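Local coordinates for protein DNMT2 (Spodoptera frugiperda, PDB 4H0N) that probably methylates cytosine 38 in the anticodon loop of tRNA(Asp), with S-adenosyl-L-methionine as methyl donor, and probably also has DNA (cytosine-5)-methyltransferase activity, at residues L74-F82 and P94-L102; L148-R159 and G316-L327. The protein carries 3 engineered substitutions. All coordinates share one frame; numbering follows the deposited sequence.

Interaction 1 (L74-F82 and P94-L102); sequences LMSPPCQPF and PRTNSFLYL. With SAH (S-adenosyl-L-homocysteine), chain E.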
loop_
_atom_site.group_PDB
_atom_site.type_symbol
_atom_site.label_atom_id
_atom_site.label_comp_id
_atom_site.label_asym_id
_atom_site.label_seq_id
_atom_site.Cartn_x
_atom_site.Cartn_y
_atom_site.Cartn_z
ATOM N N LEU A 74 -2.147 -11.330 -8.550
ATOM C CA LEU A 74 -2.188 -10.265 -7.548
ATOM C C LEU A 74 -1.360 -9.090 -8.047
ATOM O O LEU A 74 -0.179 -9.239 -8.363
ATOM C CB LEU A 74 -1.644 -10.757 -6.208
ATOM C CG LEU A 74 -2.380 -11.937 -5.581
ATOM C CD1 LEU A 74 -1.764 -12.265 -4.236
ATOM C CD2 LEU A 74 -3.865 -11.636 -5.443
ATOM N N MET A 75 -1.971 -7.917 -8.122
ATOM C CA MET A 75 -1.295 -6.803 -8.758
ATOM C C MET A 75 -1.658 -5.437 -8.200
ATOM O O MET A 75 -2.817 -5.152 -7.923
ATOM C CB MET A 75 -1.565 -6.835 -10.259
ATOM C CG MET A 75 -3.028 -6.762 -10.631
ATOM S SD MET A 75 -3.216 -6.701 -12.422
ATOM C CE MET A 75 -4.992 -6.559 -12.578
ATOM N N SER A 76 -0.651 -4.587 -8.047
ATOM C CA SER A 76 -0.886 -3.202 -7.667
ATOM C C SER A 76 -0.106 -2.253 -8.572
ATOM O O SER A 76 0.901 -1.681 -8.158
ATOM C CB SER A 76 -0.538 -2.972 -6.190
ATOM O OG SER A 76 0.684 -3.598 -5.843
ATOM N N PRO A 77 -0.579 -2.086 -9.819
ATOM C CA PRO A 77 0.084 -1.234 -10.811
ATOM C C PRO A 77 0.093 0.233 -10.396
ATOM O O PRO A 77 -0.950 0.775 -10.031
ATOM C CB PRO A 77 -0.768 -1.433 -12.069
ATOM C CG PRO A 77 -2.102 -1.861 -11.565
ATOM C CD PRO A 77 -1.827 -2.673 -10.340
ATOM N N PRO A 78 1.270 0.874 -10.456
ATOM C CA PRO A 78 1.456 2.259 -10.023
ATOM C C PRO A 78 0.799 3.239 -10.981
ATOM O O PRO A 78 0.544 2.895 -12.137
ATOM C CB PRO A 78 2.970 2.426 -10.087
ATOM C CG PRO A 78 3.385 1.510 -11.182
ATOM C CD PRO A 78 2.504 0.311 -11.032
ATOM N N CYS A 79 0.572 4.464 -10.531
ATOM C CA CYS A 79 0.073 5.512 -11.405
ATOM C C CYS A 79 1.239 6.266 -12.024
ATOM O O CYS A 79 1.903 7.058 -11.388
ATOM C CB CYS A 79 -0.780 6.474 -10.612
ATOM S SG CYS A 79 -2.017 7.383 -11.525
ATOM N N GLN A 80 1.445 6.005 -13.298
ATOM C CA GLN A 80 2.539 6.538 -14.043
ATOM C C GLN A 80 1.950 7.083 -15.294
ATOM O O GLN A 80 0.889 6.671 -15.695
ATOM C CB GLN A 80 3.513 5.445 -14.375
ATOM C CG GLN A 80 4.332 5.020 -13.202
ATOM C CD GLN A 80 5.418 4.077 -13.605
ATOM O OE1 GLN A 80 5.148 3.015 -14.108
ATOM N NE2 GLN A 80 6.651 4.451 -13.357
ATOM N N PRO A 81 2.631 8.042 -15.885
ATOM C CA PRO A 81 2.147 8.727 -17.075
ATOM C C PRO A 81 2.196 7.919 -18.349
ATOM O O PRO A 81 2.944 6.989 -18.474
ATOM C CB PRO A 81 3.090 9.915 -17.193
ATOM C CG PRO A 81 4.237 9.597 -16.321
ATOM C CD PRO A 81 3.648 8.833 -15.201
ATOM N N PHE A 82 1.348 8.287 -19.282
ATOM C CA PHE A 82 1.486 7.887 -20.655
ATOM C C PHE A 82 2.025 9.020 -21.515
ATOM O O PHE A 82 2.635 8.778 -22.514
ATOM C CB PHE A 82 0.137 7.431 -21.188
ATOM C CG PHE A 82 -0.563 6.475 -20.288
ATOM C CD1 PHE A 82 -0.447 5.130 -20.488
ATOM C CD2 PHE A 82 -1.300 6.926 -19.227
ATOM C CE1 PHE A 82 -1.075 4.242 -19.665
ATOM C CE2 PHE A 82 -1.926 6.044 -18.389
ATOM C CZ PHE A 82 -1.815 4.696 -18.614
ATOM N N PRO A 94 11.221 2.875 -18.721
ATOM C CA PRO A 94 10.793 2.145 -17.520
ATOM C C PRO A 94 9.827 2.935 -16.651
ATOM O O PRO A 94 9.251 2.383 -15.715
ATOM C CB PRO A 94 12.101 1.934 -16.750
ATOM C CG PRO A 94 13.191 2.162 -17.743
ATOM C CD PRO A 94 12.662 3.173 -18.695
ATOM N N ARG A 95 9.655 4.215 -16.950
ATOM C CA ARG A 95 8.826 5.062 -16.110
ATOM C C ARG A 95 7.472 5.376 -16.736
ATOM O O ARG A 95 6.816 6.342 -16.354
ATOM C CB ARG A 95 9.572 6.348 -15.749
ATOM C CG ARG A 95 10.123 7.102 -16.943
ATOM C CD ARG A 95 11.073 8.213 -16.515
ATOM N NE ARG A 95 12.305 7.694 -15.926
ATOM C CZ ARG A 95 13.379 7.346 -16.629
ATOM N NH1 ARG A 95 13.375 7.456 -17.951
ATOM N NH2 ARG A 95 14.459 6.886 -16.010
ATOM N N THR A 96 7.042 4.562 -17.693
ATOM C CA THR A 96 5.705 4.751 -18.242
ATOM C C THR A 96 4.750 3.620 -17.900
ATOM O O THR A 96 5.158 2.471 -17.708
ATOM C CB THR A 96 5.692 4.993 -19.765
ATOM O OG1 THR A 96 5.070 3.887 -20.425
ATOM C CG2 THR A 96 7.086 5.182 -20.283
ATOM N N ASN A 97 3.472 3.969 -17.835
ATOM C CA ASN A 97 2.445 3.046 -17.388
ATOM C C ASN A 97 2.424 1.757 -18.205
ATOM O O ASN A 97 2.467 1.775 -19.436
ATOM C CB ASN A 97 1.079 3.726 -17.389
ATOM C CG ASN A 97 0.235 3.319 -16.209
ATOM O OD1 ASN A 97 0.382 2.219 -15.674
ATOM N ND2 ASN A 97 -0.655 4.208 -15.787
ATOM N N SER A 98 2.362 0.640 -17.494
ATOM C CA SER A 98 2.508 -0.673 -18.092
ATOM C C SER A 98 1.185 -1.421 -18.087
ATOM O O SER A 98 1.060 -2.477 -18.701
ATOM C CB SER A 98 3.556 -1.461 -17.306
ATOM O OG SER A 98 4.474 -0.574 -16.678
ATOM N N PHE A 99 0.197 -0.854 -17.398
ATOM C CA PHE A 99 -1.072 -1.531 -17.139
ATOM C C PHE A 99 -1.875 -1.843 -18.399
ATOM O O PHE A 99 -2.548 -2.876 -18.476
ATOM C CB PHE A 99 -1.922 -0.707 -16.171
ATOM C CG PHE A 99 -3.063 -1.472 -15.571
ATOM C CD1 PHE A 99 -2.833 -2.659 -14.895
ATOM C CD2 PHE A 99 -4.364 -1.004 -15.672
ATOM C CE1 PHE A 99 -3.882 -3.374 -14.339
ATOM C CE2 PHE A 99 -5.417 -1.716 -15.118
ATOM C CZ PHE A 99 -5.175 -2.901 -14.453
ATOM N N LEU A 100 -1.805 -0.947 -19.380
ATOM C CA LEU A 100 -2.503 -1.142 -20.645
ATOM C C LEU A 100 -2.109 -2.455 -21.319
ATOM O O LEU A 100 -2.912 -3.059 -22.030
ATOM C CB LEU A 100 -2.239 0.027 -21.596
ATOM C CG LEU A 100 -3.094 1.271 -21.371
ATOM C CD1 LEU A 100 -2.959 2.222 -22.546
ATOM C CD2 LEU A 100 -4.551 0.893 -21.143
ATOM N N TYR A 101 -0.871 -2.884 -21.096
ATOM C CA TYR A 101 -0.388 -4.140 -21.641
ATOM C C TYR A 101 -1.143 -5.330 -21.056
ATOM O O TYR A 101 -1.429 -6.297 -21.763
ATOM C CB TYR A 101 1.105 -4.300 -21.382
ATOM C CG TYR A 101 1.640 -5.634 -21.830
ATOM C CD1 TYR A 101 1.970 -6.621 -20.906
ATOM C CD2 TYR A 101 1.798 -5.917 -23.184
ATOM C CE1 TYR A 101 2.460 -7.842 -21.317
ATOM C CE2 TYR A 101 2.285 -7.141 -23.604
ATOM C CZ TYR A 101 2.617 -8.099 -22.668
ATOM O OH TYR A 101 3.103 -9.315 -23.085
ATOM N N LEU A 102 -1.463 -5.253 -19.767
ATOM C CA LEU A 102 -2.186 -6.330 -19.095
ATOM C C LEU A 102 -3.599 -6.475 -19.640
ATOM O O LEU A 102 -4.013 -7.573 -20.013
ATOM C CB LEU A 102 -2.222 -6.104 -17.584
ATOM C CG LEU A 102 -0.857 -6.136 -16.896
ATOM C CD1 LEU A 102 -1.016 -6.069 -15.387
ATOM C CD2 LEU A 102 -0.064 -7.371 -17.306
HETATM N N SAH E . 2.324 -3.616 -3.803
HETATM C CA SAH E . 3.782 -3.592 -3.816
HETATM C CB SAH E . 4.354 -2.474 -4.697
HETATM C CG SAH E . 3.379 -1.533 -5.400
HETATM S SD SAH E . 4.188 0.022 -5.869
HETATM C C SAH E . 4.370 -3.552 -2.401
HETATM O O SAH E . 5.390 -2.908 -2.147
HETATM O OXT SAH E . 3.851 -4.174 -1.477
HETATM C "C5'" SAH E . 4.461 -0.521 -7.577
HETATM C "C4'" SAH E . 5.829 -1.159 -7.824
HETATM O "O4'" SAH E . 5.834 -1.774 -9.098
HETATM C "C3'" SAH E . 6.986 -0.169 -7.815
HETATM O "O3'" SAH E . 7.808 -0.408 -6.693
HETATM C "C2'" SAH E . 7.760 -0.421 -9.101
HETATM O "O2'" SAH E . 9.113 -0.717 -8.838
HETATM C "C1'" SAH E . 7.090 -1.627 -9.733
HETATM N N9 SAH E . 6.911 -1.457 -11.190
HETATM C C8 SAH E . 6.527 -0.317 -11.849
HETATM N N7 SAH E . 6.478 -0.580 -13.176
HETATM C C5 SAH E . 6.827 -1.870 -13.377
HETATM C C6 SAH E . 6.943 -2.647 -14.525
HETATM N N6 SAH E . 6.687 -2.123 -15.720
HETATM N N1 SAH E . 7.327 -3.968 -14.417
HETATM C C2 SAH E . 7.595 -4.511 -13.175
HETATM N N3 SAH E . 7.481 -3.734 -12.040
HETATM C C4 SAH E . 7.103 -2.434 -12.137
#

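Interaction 2 (L148-R159 and G316-L327); sequences LCPSTVGVPNSR and GNSVNVKVISEL. With SAH (S-adenosyl-L-homocysteine), chain E.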
loop_
_atom_site.group_PDB
_atom_site.type_symbol
_atom_site.label_atom_id
_atom_site.label_comp_id
_atom_site.label_asym_id
_atom_site.label_seq_id
_atom_site.Cartn_x
_atom_site.Cartn_y
_atom_site.Cartn_z
ATOM N N LEU A 148 -11.919 0.997 -0.143
ATOM C CA LEU A 148 -11.720 0.653 1.252
ATOM C C LEU A 148 -10.600 1.424 1.911
ATOM O O LEU A 148 -9.576 1.744 1.299
ATOM C CB LEU A 148 -11.429 -0.830 1.392
ATOM C CG LEU A 148 -12.556 -1.738 0.930
ATOM C CD1 LEU A 148 -12.155 -3.181 1.130
ATOM C CD2 LEU A 148 -13.829 -1.420 1.694
ATOM N N CYS A 149 -10.822 1.708 3.186
ATOM C CA CYS A 149 -9.832 2.290 4.058
ATOM C C CYS A 149 -9.617 1.262 5.159
ATOM O O CYS A 149 -10.560 0.574 5.549
ATOM C CB CYS A 149 -10.383 3.584 4.641
ATOM S SG CYS A 149 -9.176 4.572 5.486
ATOM N N PRO A 150 -8.374 1.126 5.643
ATOM C CA PRO A 150 -8.081 0.197 6.739
ATOM C C PRO A 150 -8.800 0.572 8.037
ATOM O O PRO A 150 -8.916 -0.260 8.931
ATOM C CB PRO A 150 -6.567 0.350 6.928
ATOM C CG PRO A 150 -6.068 0.841 5.644
ATOM C CD PRO A 150 -7.148 1.716 5.085
ATOM N N SER A 151 -9.265 1.812 8.142
ATOM C CA SER A 151 -9.945 2.265 9.350
ATOM C C SER A 151 -11.299 1.593 9.534
ATOM O O SER A 151 -11.864 1.625 10.625
ATOM C CB SER A 151 -10.097 3.787 9.354
ATOM O OG SER A 151 -10.652 4.254 8.137
ATOM N N THR A 152 -11.823 0.987 8.474
ATOM C CA THR A 152 -13.078 0.256 8.591
ATOM C C THR A 152 -12.796 -1.210 8.894
ATOM O O THR A 152 -13.655 -1.925 9.406
ATOM C CB THR A 152 -13.967 0.391 7.335
ATOM O OG1 THR A 152 -13.488 -0.474 6.297
ATOM C CG2 THR A 152 -13.991 1.838 6.848
ATOM N N VAL A 153 -11.577 -1.642 8.594
ATOM C CA VAL A 153 -11.136 -3.000 8.910
ATOM C C VAL A 153 -10.469 -3.045 10.305
ATOM O O VAL A 153 -9.649 -3.914 10.602
ATOM C CB VAL A 153 -10.201 -3.550 7.788
ATOM C CG1 VAL A 153 -10.029 -5.054 7.882
ATOM C CG2 VAL A 153 -10.777 -3.210 6.428
ATOM N N GLY A 154 -10.829 -2.096 11.162
ATOM C CA GLY A 154 -10.334 -2.089 12.529
ATOM C C GLY A 154 -8.861 -1.748 12.679
ATOM O O GLY A 154 -8.251 -2.039 13.708
ATOM N N VAL A 155 -8.287 -1.124 11.658
ATOM C CA VAL A 155 -6.887 -0.721 11.693
ATOM C C VAL A 155 -6.780 0.799 11.762
ATOM O O VAL A 155 -7.360 1.498 10.936
ATOM C CB VAL A 155 -6.139 -1.249 10.461
ATOM C CG1 VAL A 155 -4.658 -0.915 10.545
ATOM C CG2 VAL A 155 -6.345 -2.752 10.335
ATOM N N PRO A 156 -6.045 1.318 12.759
ATOM C CA PRO A 156 -5.975 2.763 13.017
ATOM C C PRO A 156 -5.098 3.498 12.014
ATOM O O PRO A 156 -4.034 3.994 12.372
ATOM C CB PRO A 156 -5.351 2.836 14.413
ATOM C CG PRO A 156 -4.508 1.618 14.498
ATOM C CD PRO A 156 -5.229 0.548 13.715
ATOM N N ASN A 157 -5.560 3.571 10.771
ATOM C CA ASN A 157 -4.813 4.237 9.714
ATOM C C ASN A 157 -5.694 4.490 8.499
ATOM O O ASN A 157 -6.538 3.662 8.145
ATOM C CB ASN A 157 -3.580 3.413 9.323
ATOM C CG ASN A 157 -2.779 4.054 8.206
ATOM O OD1 ASN A 157 -2.784 3.582 7.071
ATOM N ND2 ASN A 157 -2.091 5.141 8.522
ATOM N N SER A 158 -5.505 5.649 7.876
ATOM C CA SER A 158 -6.199 5.978 6.641
ATOM C C SER A 158 -5.356 5.576 5.438
ATOM O O SER A 158 -4.158 5.839 5.392
ATOM C CB SER A 158 -6.527 7.470 6.575
ATOM O OG SER A 158 -7.518 7.818 7.524
ATOM N N ARG A 159 -5.989 4.931 4.470
ATOM C CA ARG A 159 -5.307 4.523 3.259
ATOM C C ARG A 159 -6.371 4.130 2.254
ATOM O O ARG A 159 -6.507 2.963 1.879
ATOM C CB ARG A 159 -4.349 3.362 3.533
ATOM C CG ARG A 159 -3.270 3.184 2.476
ATOM C CD ARG A 159 -2.240 2.164 2.921
ATOM N NE ARG A 159 -1.273 1.853 1.874
ATOM C CZ ARG A 159 -0.159 2.543 1.650
ATOM N NH1 ARG A 159 0.137 3.605 2.393
ATOM N NH2 ARG A 159 0.662 2.174 0.676
ATOM N N GLY A 316 5.889 3.410 1.706
ATOM C CA GLY A 316 4.850 4.269 1.165
ATOM C C GLY A 316 4.176 3.742 -0.092
ATOM O O GLY A 316 3.069 4.167 -0.427
ATOM N N ASN A 317 4.839 2.821 -0.789
ATOM C CA ASN A 317 4.299 2.242 -2.016
ATOM C C ASN A 317 3.575 0.918 -1.779
ATOM O O ASN A 317 2.946 0.372 -2.688
ATOM C CB ASN A 317 5.416 2.024 -3.041
ATOM C CG ASN A 317 6.026 3.323 -3.536
ATOM O OD1 ASN A 317 5.330 4.321 -3.728
ATOM N ND2 ASN A 317 7.336 3.315 -3.748
ATOM N N SER A 318 3.664 0.401 -0.558
ATOM C CA SER A 318 3.162 -0.939 -0.281
ATOM C C SER A 318 1.664 -0.975 0.013
ATOM O O SER A 318 0.952 0.018 -0.160
ATOM C CB SER A 318 3.947 -1.587 0.859
ATOM O OG SER A 318 3.775 -2.992 0.846
ATOM N N VAL A 319 1.195 -2.134 0.456
ATOM C CA VAL A 319 -0.222 -2.357 0.685
ATOM C C VAL A 319 -0.503 -2.575 2.162
ATOM O O VAL A 319 0.407 -2.897 2.929
ATOM C CB VAL A 319 -0.697 -3.613 -0.062
ATOM C CG1 VAL A 319 -0.246 -3.575 -1.510
ATOM C CG2 VAL A 319 -0.163 -4.867 0.617
ATOM N N ASN A 320 -1.757 -2.398 2.569
ATOM C CA ASN A 320 -2.172 -2.870 3.884
ATOM C C ASN A 320 -2.470 -4.361 3.788
ATOM O O ASN A 320 -3.411 -4.771 3.115
ATOM C CB ASN A 320 -3.393 -2.117 4.406
ATOM C CG ASN A 320 -3.820 -2.596 5.789
ATOM O OD1 ASN A 320 -4.396 -3.678 5.938
ATOM N ND2 ASN A 320 -3.536 -1.792 6.807
ATOM N N VAL A 321 -1.655 -5.163 4.460
ATOM C CA VAL A 321 -1.754 -6.613 4.381
ATOM C C VAL A 321 -3.119 -7.146 4.837
ATOM O O VAL A 321 -3.618 -8.131 4.298
ATOM C CB VAL A 321 -0.583 -7.283 5.154
ATOM C CG1 VAL A 321 -0.810 -8.768 5.345
ATOM C CG2 VAL A 321 0.727 -7.034 4.429
ATOM N N LYS A 322 -3.737 -6.474 5.801
ATOM C CA LYS A 322 -5.004 -6.946 6.359
ATOM C C LYS A 322 -6.180 -6.811 5.399
ATOM O O LYS A 322 -6.956 -7.748 5.221
ATOM C CB LYS A 322 -5.313 -6.228 7.670
ATOM C CG LYS A 322 -6.715 -6.450 8.187
ATOM C CD LYS A 322 -6.682 -6.897 9.630
ATOM C CE LYS A 322 -7.980 -6.542 10.334
ATOM N NZ LYS A 322 -8.179 -7.292 11.604
ATOM N N VAL A 323 -6.312 -5.644 4.785
ATOM C CA VAL A 323 -7.405 -5.399 3.854
ATOM C C VAL A 323 -7.393 -6.396 2.694
ATOM O O VAL A 323 -8.438 -6.921 2.306
ATOM C CB VAL A 323 -7.365 -3.959 3.309
ATOM C CG1 VAL A 323 -8.476 -3.736 2.298
ATOM C CG2 VAL A 323 -7.478 -2.964 4.451
ATOM N N ILE A 324 -6.209 -6.672 2.156
ATOM C CA ILE A 324 -6.097 -7.578 1.013
ATOM C C ILE A 324 -6.422 -9.015 1.407
ATOM O O ILE A 324 -7.068 -9.750 0.654
ATOM C CB ILE A 324 -4.703 -7.500 0.369
ATOM C CG1 ILE A 324 -4.497 -6.118 -0.236
ATOM C CG2 ILE A 324 -4.533 -8.564 -0.706
ATOM C CD1 ILE A 324 -3.198 -5.983 -0.912
ATOM N N SER A 325 -5.980 -9.400 2.597
ATOM C CA SER A 325 -6.291 -10.709 3.138
ATOM C C SER A 325 -7.807 -10.883 3.225
ATOM O O SER A 325 -8.349 -11.939 2.879
ATOM C CB SER A 325 -5.645 -10.870 4.510
ATOM O OG SER A 325 -5.760 -12.203 4.974
ATOM N N GLU A 326 -8.497 -9.834 3.662
ATOM C CA GLU A 326 -9.955 -9.878 3.742
ATOM C C GLU A 326 -10.642 -9.955 2.379
ATOM O O GLU A 326 -11.680 -10.597 2.246
ATOM C CB GLU A 326 -10.495 -8.701 4.558
ATOM C CG GLU A 326 -10.148 -8.785 6.035
ATOM C CD GLU A 326 -10.638 -10.073 6.678
ATOM O OE1 GLU A 326 -11.831 -10.417 6.513
ATOM O OE2 GLU A 326 -9.826 -10.750 7.345
ATOM N N LEU A 327 -10.071 -9.298 1.371
ATOM C CA LEU A 327 -10.629 -9.342 0.021
ATOM C C LEU A 327 -10.340 -10.691 -0.627
ATOM O O LEU A 327 -11.173 -11.228 -1.363
ATOM C CB LEU A 327 -10.067 -8.211 -0.843
ATOM C CG LEU A 327 -10.499 -6.780 -0.518
ATOM C CD1 LEU A 327 -9.669 -5.791 -1.305
ATOM C CD2 LEU A 327 -11.970 -6.575 -0.809
HETATM N N SAH E . 2.324 -3.616 -3.803
HETATM C CA SAH E . 3.782 -3.592 -3.816
HETATM C CB SAH E . 4.354 -2.474 -4.697
HETATM C CG SAH E . 3.379 -1.533 -5.400
HETATM S SD SAH E . 4.188 0.022 -5.869
HETATM C C SAH E . 4.370 -3.552 -2.401
HETATM O O SAH E . 5.390 -2.908 -2.147
HETATM O OXT SAH E . 3.851 -4.174 -1.477
HETATM C "C5'" SAH E . 4.461 -0.521 -7.577
HETATM C "C4'" SAH E . 5.829 -1.159 -7.824
HETATM O "O4'" SAH E . 5.834 -1.774 -9.098
HETATM C "C3'" SAH E . 6.986 -0.169 -7.815
HETATM O "O3'" SAH E . 7.808 -0.408 -6.693
HETATM C "C2'" SAH E . 7.760 -0.421 -9.101
HETATM O "O2'" SAH E . 9.113 -0.717 -8.838
HETATM C "C1'" SAH E . 7.090 -1.627 -9.733
HETATM N N9 SAH E . 6.911 -1.457 -11.190
HETATM C C8 SAH E . 6.527 -0.317 -11.849
HETATM N N7 SAH E . 6.478 -0.580 -13.176
HETATM C C5 SAH E . 6.827 -1.870 -13.377
HETATM C C6 SAH E . 6.943 -2.647 -14.525
HETATM N N6 SAH E . 6.687 -2.123 -15.720
HETATM N N1 SAH E . 7.327 -3.968 -14.417
HETATM C C2 SAH E . 7.595 -4.511 -13.175
HETATM N N3 SAH E . 7.481 -3.734 -12.040
HETATM C C4 SAH E . 7.103 -2.434 -12.137
#

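Interaction 1 (L74-F82 and P94-L102)
Met75, at the end of strand 72-75, and Pro77 pack against Phe99. The Met75 sulfur lies in the plane of the Phe99 ring, 5.3 Å from its centroid, a Met-aromatic contact at the edge; Met75 CG, held between the backbone N and the carbonyl carbon (chi1 59°), starts an extended chain that also brings SD to 3.7 Å from Leu102 CD1. Pro77 CG reaches Phe99 CD1 at 3.5 Å. Farther along, Asn97 CB lies over one face of the Phe82 ring, and ring and amide planes are only 25° apart. Leu100 CG adds an apolar contact to Phe82 CE1. At the polar edge, Asn97 N donates to Pro81 O (3.1 Å, 170° at the hydrogen), a backbone bond joining the two segments. Both segments then meet S-adenosyl-L-homocysteine: Ser76 OG accepts from its amino N at 2.6 Å, whereas Ser98 OG takes a weak bond from adenine N6. The loop after Met75 also carries Cys79, the probable catalytic cysteine, whose CB points away from 94-102. Apolar packing and a backbone bond thus probably help to hold the loop of the likely catalytic cysteine beside Ser98.

Interaction 2 (L148-R159 and G316-L327)
The N-terminal end of helix 321-332 and the turn before it, which binds S-adenosyl-L-homocysteine, meet the loop that joins strands 141-148 and 161-168 in the methyltransferase domain. Asn320 is the N-cap: its OD1 accepts from Val323 N (3.0 Å, 161° at the hydrogen) and, weakly, from Lys322 N. With CG anti to the backbone N (chi1 -179°), the Asn320 amide also slides past the Pro150 ring, ND2 lying 3.7 Å from Pro150 CB. In the first turn of the helix, the two branches of Val323 part company: CG2 meets Val153 CG2 at 3.9 Å, while CG1 faces Leu148 CD1. Leu148 and Leu327 reach toward each other tip to tip through CD1 and CD2, and Tyr163 of strand 161-168 touches both. On the outer side, Lys322 runs alongside Val153 in the opposite direction, its aliphatic CE 3.5 Å from Val153 CG1. The extended Arg159 brings the NH2 edge of its guanidinium against Ser318 O and Gly316 O; the approach to Ser318 O is too short to trust in detail, and the 3.3 Å bond from Arg159 NH2 to Gly316 O is weak. Ser318 donates through OG to the carboxylate OXT of S-adenosyl-L-homocysteine at 2.6 Å. Arg159 lies behind Ser318, consistent with a second-shell role in placing it, and its positive charge may help to stabilise the carbonyl groups of the turn.

How the interactions relate
Following the chain, interaction 1 comes first: the end of strand 72-75 and the loop that follows it are met by residues 94-102 after a short excursion through the hairpin 83-84/87-88, which closes a local loop. Interaction 2 opens only after that loop is complete and joins 148-159 to 316-327 across more than 150 residues, bringing the C-terminal helix 321-332 back to the sheet edge formed by strand 141-148. The two loops are therefore in series, neither nested nor crossed. Their centres lie 22 Å apart, yet both border the S-adenosyl-L-homocysteine pocket. The bound ligand thus bridges contacts that do not touch each other.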